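Local coordinates for protein Rv1364c/MT1410 (Mycobacterium tuberculosis, PDB 3KE6), which is of unknown function in detail but joins an RsbU-like, PP2C-type phosphatase domain to an RsbW-like kinase domain, and probably acts in sigma-factor regulation, at residues Thr121-Ser126 against Ala139-Pro144; Tyr155-Gly160 against Pro171-Val176. One frame throughout, in Å; residues are numbered along the deposited sequence.

Contact 1 (Thr121-Ser126 against Ala139-Pro144); sequences TMCVGS and AGHPPP
Thr121 meets His141 where strand 121-128 faces the loop that leaves its antiparallel neighbour, strand 133-139. The threonine OG1 lies at the edge of the imidazole, near its plane, and hydrogen-bonds ND1 of His141 at 2.9 Å; the two side chains cross at about a right angle. CG2, the other branch, rests 3.3 Å from the carbonyl O of Gly140. On its far side the strand pairs with strand 64-71, the backbone of Thr121 bonding that of Asp71, a manganese ligand, and the threonine side chain is about 7 Å from a bound manganese ion.

Next, Met122 and Ala139 form an antiparallel hydrogen-bonded pair. Met122 N donates to Ala139 O (3.1 Å), and Ala139 N returns a bond to Met122 O (2.7 Å). Their side chains share the face covered by helix 100-110, where Met122 touches Leu104.

Cys123 turns to the other face, toward strand 182-186 of the second sheet of the sandwich. Its CB lies 3.3 Å from CD2 of His141, while its backbone N sits over one face of that ring, opposite CD of Pro142. With SG anti to the backbone N (chi1 179°), the sulfur reaches CG of Pro144 at 3.7 Å.

Polar bonds thus grip both nitrogens of the buried imidazole, since NE2 of His141 bonds the carbonyl O of Tyr186. This fixes the ring's rotation and ties the loop to both sheets, beside a strand whose other neighbour carries the manganese ligand Asp71.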
ATOM      1  N   THR A 121     -14.383  14.975  -5.925  1.00 53.66           N
ATOM      2  CA  THR A 121     -14.925  13.610  -5.923  1.00 53.99           C
ATOM      3  C   THR A 121     -13.920  12.582  -5.362  1.00 54.22           C
ATOM      4  O   THR A 121     -12.694  12.749  -5.456  1.00 53.53           O
ATOM      5  CB  THR A 121     -15.323  13.175  -7.319  1.00 53.94           C
ATOM      6  OG1 THR A 121     -14.153  12.739  -8.017  1.00 56.33           O
ATOM      7  CG2 THR A 121     -15.972  14.320  -8.063  1.00 53.00           C
ATOM      8  N   MET A 122     -14.457  11.520  -4.772  1.00 54.55           N
ATOM      9  CA  MET A 122     -13.642  10.520  -4.102  1.00 54.73           C
ATOM     10  C   MET A 122     -14.208   9.145  -4.271  1.00 54.27           C
ATOM     11  O   MET A 122     -15.405   8.951  -4.372  1.00 54.20           O
ATOM     12  CB  MET A 122     -13.569  10.788  -2.602  1.00 54.59           C
ATOM     13  CG  MET A 122     -12.759  11.996  -2.223  1.00 56.04           C
ATOM     14  SD  MET A 122     -13.248  12.560  -0.596  1.00 56.37           S
ATOM     15  CE  MET A 122     -12.038  11.730   0.427  1.00 58.42           C
ATOM     16  N   CYS A 123     -13.315   8.180  -4.259  1.00 54.56           N
ATOM     17  CA  CYS A 123     -13.694   6.801  -4.172  1.00 53.98           C
ATOM     18  C   CYS A 123     -12.872   6.136  -3.047  1.00 53.38           C
ATOM     19  O   CYS A 123     -11.651   6.075  -3.111  1.00 52.63           O
ATOM     20  CB  CYS A 123     -13.465   6.164  -5.529  1.00 54.05           C
ATOM     21  SG  CYS A 123     -13.861   4.466  -5.596  1.00 56.23           S
ATOM     22  N   VAL A 124     -13.568   5.689  -2.006  1.00 52.95           N
ATOM     23  CA  VAL A 124     -12.950   5.086  -0.839  1.00 52.71           C
ATOM     24  C   VAL A 124     -13.434   3.655  -0.658  1.00 52.61           C
ATOM     25  O   VAL A 124     -14.619   3.387  -0.783  1.00 52.09           O
ATOM     26  CB  VAL A 124     -13.323   5.852   0.430  1.00 52.64           C
ATOM     27  CG1 VAL A 124     -12.604   5.247   1.648  1.00 51.58           C
ATOM     28  CG2 VAL A 124     -13.002   7.336   0.270  1.00 52.05           C
ATOM     29  N   GLY A 125     -12.514   2.748  -0.336  1.00 52.84           N
ATOM     30  CA  GLY A 125     -12.860   1.358  -0.059  1.00 53.10           C
ATOM     31  C   GLY A 125     -12.101   0.746   1.111  1.00 53.52           C
ATOM     32  O   GLY A 125     -10.965   1.131   1.416  1.00 53.43           O
ATOM     33  N   SER A 126     -12.739  -0.219   1.769  1.00 53.91           N
ATOM     34  CA  SER A 126     -12.156  -0.885   2.918  1.00 53.72           C
ATOM     35  C   SER A 126     -12.222  -2.395   2.740  1.00 54.03           C
ATOM     36  O   SER A 126     -13.298  -2.960   2.608  1.00 54.14           O
ATOM     37  CB  SER A 126     -12.881  -0.480   4.192  1.00 53.81           C
ATOM     38  OG  SER A 126     -12.066  -0.739   5.323  1.00 53.30           O
ATOM     39  N   ALA A 139     -18.108   8.537  -4.310  1.00 52.78           N
ATOM     40  CA  ALA A 139     -18.621   9.890  -4.107  1.00 52.76           C
ATOM     41  C   ALA A 139     -18.458  10.716  -5.384  1.00 52.95           C
ATOM     42  O   ALA A 139     -17.432  11.372  -5.580  1.00 52.92           O
ATOM     43  CB  ALA A 139     -17.909  10.557  -2.938  1.00 52.53           C
ATOM     44  N   GLY A 140     -19.476  10.665  -6.248  1.00 53.15           N
ATOM     45  CA  GLY A 140     -19.450  11.330  -7.556  1.00 53.14           C
ATOM     46  C   GLY A 140     -18.220  10.951  -8.353  1.00 53.16           C
ATOM     47  O   GLY A 140     -17.678  11.751  -9.113  1.00 53.00           O
ATOM     48  N   HIS A 141     -17.774   9.717  -8.161  1.00 53.54           N
ATOM     49  CA  HIS A 141     -16.504   9.259  -8.707  1.00 53.26           C
ATOM     50  C   HIS A 141     -16.735   8.038  -9.583  1.00 53.05           C
ATOM     51  O   HIS A 141     -17.560   7.183  -9.254  1.00 52.95           O
ATOM     52  CB  HIS A 141     -15.548   8.919  -7.580  1.00 53.06           C
ATOM     53  CG  HIS A 141     -14.119   8.856  -8.011  1.00 54.01           C
ATOM     54  ND1 HIS A 141     -13.305   9.968  -8.042  1.00 54.98           N
ATOM     55  CD2 HIS A 141     -13.360   7.817  -8.440  1.00 52.75           C
ATOM     56  CE1 HIS A 141     -12.103   9.615  -8.465  1.00 56.88           C
ATOM     57  NE2 HIS A 141     -12.112   8.317  -8.719  1.00 54.93           N
ATOM     58  N   PRO A 142     -16.023   7.957 -10.710  1.00 52.84           N
ATOM     59  CA  PRO A 142     -16.216   6.815 -11.580  1.00 52.92           C
ATOM     60  C   PRO A 142     -15.854   5.518 -10.851  1.00 52.81           C
ATOM     61  O   PRO A 142     -14.890   5.482 -10.121  1.00 52.14           O
ATOM     62  CB  PRO A 142     -15.268   7.102 -12.746  1.00 52.97           C
ATOM     63  CG  PRO A 142     -14.279   8.026 -12.209  1.00 52.98           C
ATOM     64  CD  PRO A 142     -15.021   8.881 -11.255  1.00 52.95           C
ATOM     65  N   PRO A 143     -16.658   4.464 -11.039  1.00 53.05           N
ATOM     66  CA  PRO A 143     -16.571   3.291 -10.168  1.00 52.73           C
ATOM     67  C   PRO A 143     -15.361   2.437 -10.489  1.00 52.47           C
ATOM     68  O   PRO A 143     -14.931   2.421 -11.632  1.00 52.40           O
ATOM     69  CB  PRO A 143     -17.865   2.525 -10.499  1.00 52.77           C
ATOM     70  CG  PRO A 143     -18.121   2.867 -11.916  1.00 52.55           C
ATOM     71  CD  PRO A 143     -17.680   4.297 -12.088  1.00 52.24           C
ATOM     72  N   PRO A 144     -14.812   1.733  -9.482  1.00 52.70           N
ATOM     73  CA  PRO A 144     -13.703   0.793  -9.615  1.00 52.57           C
ATOM     74  C   PRO A 144     -13.901  -0.306 -10.638  1.00 52.72           C
ATOM     75  O   PRO A 144     -15.018  -0.771 -10.841  1.00 52.11           O
ATOM     76  CB  PRO A 144     -13.635   0.161  -8.233  1.00 52.64           C
ATOM     77  CG  PRO A 144     -14.125   1.218  -7.327  1.00 52.43           C
ATOM     78  CD  PRO A 144     -15.216   1.881  -8.071  1.00 52.87           C
TER

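Contact 2 (Tyr155-Gly160 against Pro171-Val176); sequences YVEPTG and PVRSEV
Arg173 and Thr159 touch at the margin of the five-stranded antiparallel sheet, where the loop 155-160 flanks the outermost strand, 173-176; residues 156-160 and 171-175 run almost oppositely, their directions 168° apart. Strand 173-176 makes its ladder with strand 133-139, as in the backbone bonding of Arg173 with Tyr136. The loop is joined to it by side chains that meet side chains and backbone carbonyls.

The arginine shows how. From CB, which points toward the loop, CG stands anti to the carbonyl carbon (chi1 -70°) and comes within 3.7 Å of Thr159 OG1. CD then passes the carbonyls of Glu157 and Pro158, about 4.1 Å from each O. A bend at chi3 turns one face of the guanidinium to Glu157 CB, which is offset toward the rim and 4.1 Å from NE. At the tip NH1 makes a weak hydrogen bond to Tyr136 OH, whereas NH2 stays 5.6 Å from OE2 of Glu157: opposite charges that are near but not paired.

Thr159 supplies the polar link of the two segments, its OG1 donating to Pro171 O at 2.7 Å. The hydroxyl approaches from above the carbonyl plane, with a C=O...OG1 angle of 101°. Glu175 sends its carboxylate to Arg154 in a salt bridge through OE2, and its aliphatic part slides past Val156, CG lying 4.0 Å from the valine CG1.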
ATOM      1  N   TYR A 155     -16.808  -3.444 -14.278  1.00 52.85           N
ATOM      2  CA  TYR A 155     -16.926  -2.363 -13.335  1.00 52.55           C
ATOM      3  C   TYR A 155     -17.861  -2.771 -12.222  1.00 52.38           C
ATOM      4  O   TYR A 155     -18.871  -3.421 -12.458  1.00 52.66           O
ATOM      5  CB  TYR A 155     -17.426  -1.099 -14.048  1.00 52.69           C
ATOM      6  CG  TYR A 155     -16.364  -0.546 -14.961  1.00 52.95           C
ATOM      7  CD1 TYR A 155     -16.396  -0.780 -16.333  1.00 50.49           C
ATOM      8  CD2 TYR A 155     -15.280   0.167 -14.434  1.00 52.89           C
ATOM      9  CE1 TYR A 155     -15.393  -0.294 -17.159  1.00 52.27           C
ATOM     10  CE2 TYR A 155     -14.282   0.657 -15.245  1.00 52.22           C
ATOM     11  CZ  TYR A 155     -14.334   0.425 -16.603  1.00 54.28           C
ATOM     12  OH  TYR A 155     -13.320   0.921 -17.389  1.00 54.98           O
ATOM     13  N   VAL A 156     -17.503  -2.412 -10.998  1.00 52.41           N
ATOM     14  CA  VAL A 156     -18.415  -2.531  -9.869  1.00 52.34           C
ATOM     15  C   VAL A 156     -19.474  -1.467 -10.052  1.00 52.38           C
ATOM     16  O   VAL A 156     -19.248  -0.500 -10.771  1.00 52.68           O
ATOM     17  CB  VAL A 156     -17.695  -2.337  -8.512  1.00 52.24           C
ATOM     18  CG1 VAL A 156     -16.713  -3.472  -8.254  1.00 50.43           C
ATOM     19  CG2 VAL A 156     -16.989  -1.011  -8.464  1.00 53.17           C
ATOM     20  N   GLU A 157     -20.626  -1.649  -9.415  1.00 52.50           N
ATOM     21  CA  GLU A 157     -21.745  -0.704  -9.545  1.00 52.41           C
ATOM     22  C   GLU A 157     -21.492   0.592  -8.757  1.00 52.25           C
ATOM     23  O   GLU A 157     -20.975   0.538  -7.643  1.00 51.77           O
ATOM     24  CB  GLU A 157     -23.038  -1.343  -9.027  1.00 52.50           C
ATOM     25  CG  GLU A 157     -23.433  -2.666  -9.697  1.00 53.48           C
ATOM     26  CD  GLU A 157     -24.186  -2.481 -11.001  1.00 52.67           C
ATOM     27  OE1 GLU A 157     -23.686  -1.754 -11.887  1.00 52.58           O
ATOM     28  OE2 GLU A 157     -25.276  -3.076 -11.138  1.00 52.43           O
ATOM     29  N   PRO A 158     -21.878   1.757  -9.321  1.00 52.52           N
ATOM     30  CA  PRO A 158     -21.823   3.003  -8.544  1.00 52.66           C
ATOM     31  C   PRO A 158     -22.724   2.939  -7.306  1.00 52.77           C
ATOM     32  O   PRO A 158     -23.816   2.378  -7.362  1.00 52.05           O
ATOM     33  CB  PRO A 158     -22.332   4.073  -9.516  1.00 52.51           C
ATOM     34  CG  PRO A 158     -22.283   3.455 -10.866  1.00 53.14           C
ATOM     35  CD  PRO A 158     -22.404   1.979 -10.682  1.00 52.83           C
ATOM     36  N   THR A 159     -22.249   3.504  -6.195  1.00 53.33           N
ATOM     37  CA  THR A 159     -22.908   3.330  -4.898  1.00 53.28           C
ATOM     38  C   THR A 159     -24.092   4.266  -4.755  1.00 53.21           C
ATOM     39  O   THR A 159     -24.976   4.025  -3.938  1.00 53.38           O
ATOM     40  CB  THR A 159     -21.900   3.479  -3.697  1.00 53.45           C
ATOM     41  OG1 THR A 159     -22.497   2.969  -2.502  1.00 55.01           O
ATOM     42  CG2 THR A 159     -21.497   4.915  -3.464  1.00 52.80           C
ATOM     43  N   GLY A 160     -24.118   5.323  -5.562  1.00 53.23           N
ATOM     44  CA  GLY A 160     -25.201   6.297  -5.519  1.00 53.32           C
ATOM     45  C   GLY A 160     -24.790   7.576  -4.823  1.00 53.41           C
ATOM     46  O   GLY A 160     -25.520   8.563  -4.850  1.00 53.89           O
ATOM     47  N   PRO A 171     -23.891   6.604   0.822  1.00 56.47           N
ATOM     48  CA  PRO A 171     -24.246   5.184   0.824  1.00 56.44           C
ATOM     49  C   PRO A 171     -23.106   4.297   0.335  1.00 56.22           C
ATOM     50  O   PRO A 171     -22.271   4.749  -0.451  1.00 56.60           O
ATOM     51  CB  PRO A 171     -25.439   5.117  -0.136  1.00 56.65           C
ATOM     52  CG  PRO A 171     -25.389   6.377  -0.924  1.00 56.84           C
ATOM     53  CD  PRO A 171     -24.789   7.397  -0.035  1.00 56.37           C
ATOM     54  N   VAL A 172     -23.072   3.052   0.802  1.00 55.90           N
ATOM     55  CA  VAL A 172     -21.936   2.153   0.558  1.00 55.96           C
ATOM     56  C   VAL A 172     -22.400   0.760   0.134  1.00 56.03           C
ATOM     57  O   VAL A 172     -23.413   0.279   0.616  1.00 56.63           O
ATOM     58  CB  VAL A 172     -21.026   2.004   1.816  1.00 56.03           C
ATOM     59  CG1 VAL A 172     -20.230   3.280   2.069  1.00 56.97           C
ATOM     60  CG2 VAL A 172     -21.835   1.626   3.047  1.00 54.42           C
ATOM     61  N   ARG A 173     -21.656   0.124  -0.767  1.00 55.80           N
ATOM     62  CA  ARG A 173     -21.974  -1.226  -1.239  1.00 55.66           C
ATOM     63  C   ARG A 173     -20.825  -2.152  -0.904  1.00 55.25           C
ATOM     64  O   ARG A 173     -19.779  -1.698  -0.458  1.00 54.96           O
ATOM     65  CB  ARG A 173     -22.178  -1.250  -2.753  1.00 55.50           C
ATOM     66  CG  ARG A 173     -23.421  -0.581  -3.259  1.00 55.50           C
ATOM     67  CD  ARG A 173     -23.543  -0.746  -4.779  1.00 56.54           C
ATOM     68  NE  ARG A 173     -24.309  -1.936  -5.158  1.00 60.47           N
ATOM     69  CZ  ARG A 173     -23.816  -3.167  -5.333  1.00 60.05           C
ATOM     70  NH1 ARG A 173     -22.528  -3.440  -5.177  1.00 59.17           N
ATOM     71  NH2 ARG A 173     -24.640  -4.150  -5.676  1.00 61.78           N
ATOM     72  N   SER A 174     -21.016  -3.447  -1.147  1.00 55.21           N
ATOM     73  CA  SER A 174     -19.979  -4.438  -0.895  1.00 55.40           C
ATOM     74  C   SER A 174     -19.789  -5.411  -2.048  1.00 55.18           C
ATOM     75  O   SER A 174     -20.726  -5.736  -2.752  1.00 55.21           O
ATOM     76  CB  SER A 174     -20.292  -5.206   0.386  1.00 55.49           C
ATOM     77  OG  SER A 174     -19.851  -4.463   1.511  1.00 57.94           O
ATOM     78  N   GLU A 175     -18.551  -5.853  -2.236  1.00 55.10           N
ATOM     79  CA  GLU A 175     -18.226  -6.936  -3.157  1.00 54.79           C
ATOM     80  C   GLU A 175     -17.310  -7.859  -2.393  1.00 54.23           C
ATOM     81  O   GLU A 175     -16.497  -7.388  -1.619  1.00 54.28           O
ATOM     82  CB  GLU A 175     -17.493  -6.407  -4.396  1.00 54.97           C
ATOM     83  CG  GLU A 175     -18.398  -5.796  -5.470  1.00 56.33           C
ATOM     84  CD  GLU A 175     -19.087  -6.823  -6.370  1.00 59.22           C
ATOM     85  OE1 GLU A 175     -18.780  -8.036  -6.297  1.00 56.79           O
ATOM     86  OE2 GLU A 175     -19.950  -6.396  -7.169  1.00 63.74           O
ATOM     87  N   VAL A 176     -17.447  -9.162  -2.596  1.00 53.90           N
ATOM     88  CA  VAL A 176     -16.516 -10.126  -2.015  1.00 53.66           C
ATOM     89  C   VAL A 176     -15.406 -10.408  -3.017  1.00 53.12           C
ATOM     90  O   VAL A 176     -15.669 -10.878  -4.120  1.00 52.98           O
ATOM     91  CB  VAL A 176     -17.207 -11.459  -1.613  1.00 53.61           C
ATOM     92  CG1 VAL A 176     -17.829 -12.160  -2.824  1.00 53.64           C
ATOM     93  CG2 VAL A 176     -16.207 -12.370  -0.930  1.00 53.98           C
TER

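How the contacts relate
Burial separates these neighbours, whose centres lie about 9 Å apart. Contact 1 is buried, reaching from the helix side of its sheet to the second sheet, near the manganese site; contact 2 is a surface contact at the outer edge of the first sheet. Strand 133-139 connects them, running into the loop of contact 1 and pairing with strand 173-176 of contact 2. The two also touch directly: Pro144 O probably hydrogen-bonds Val156 N at 3.0 Å, and Pro143 CB packs on Val156 O. Chemistry follows location, with strand pairing and an imidazole hydrogen-bonded at both nitrogens inside, against one hydroxyl bond and long charged side chains outside.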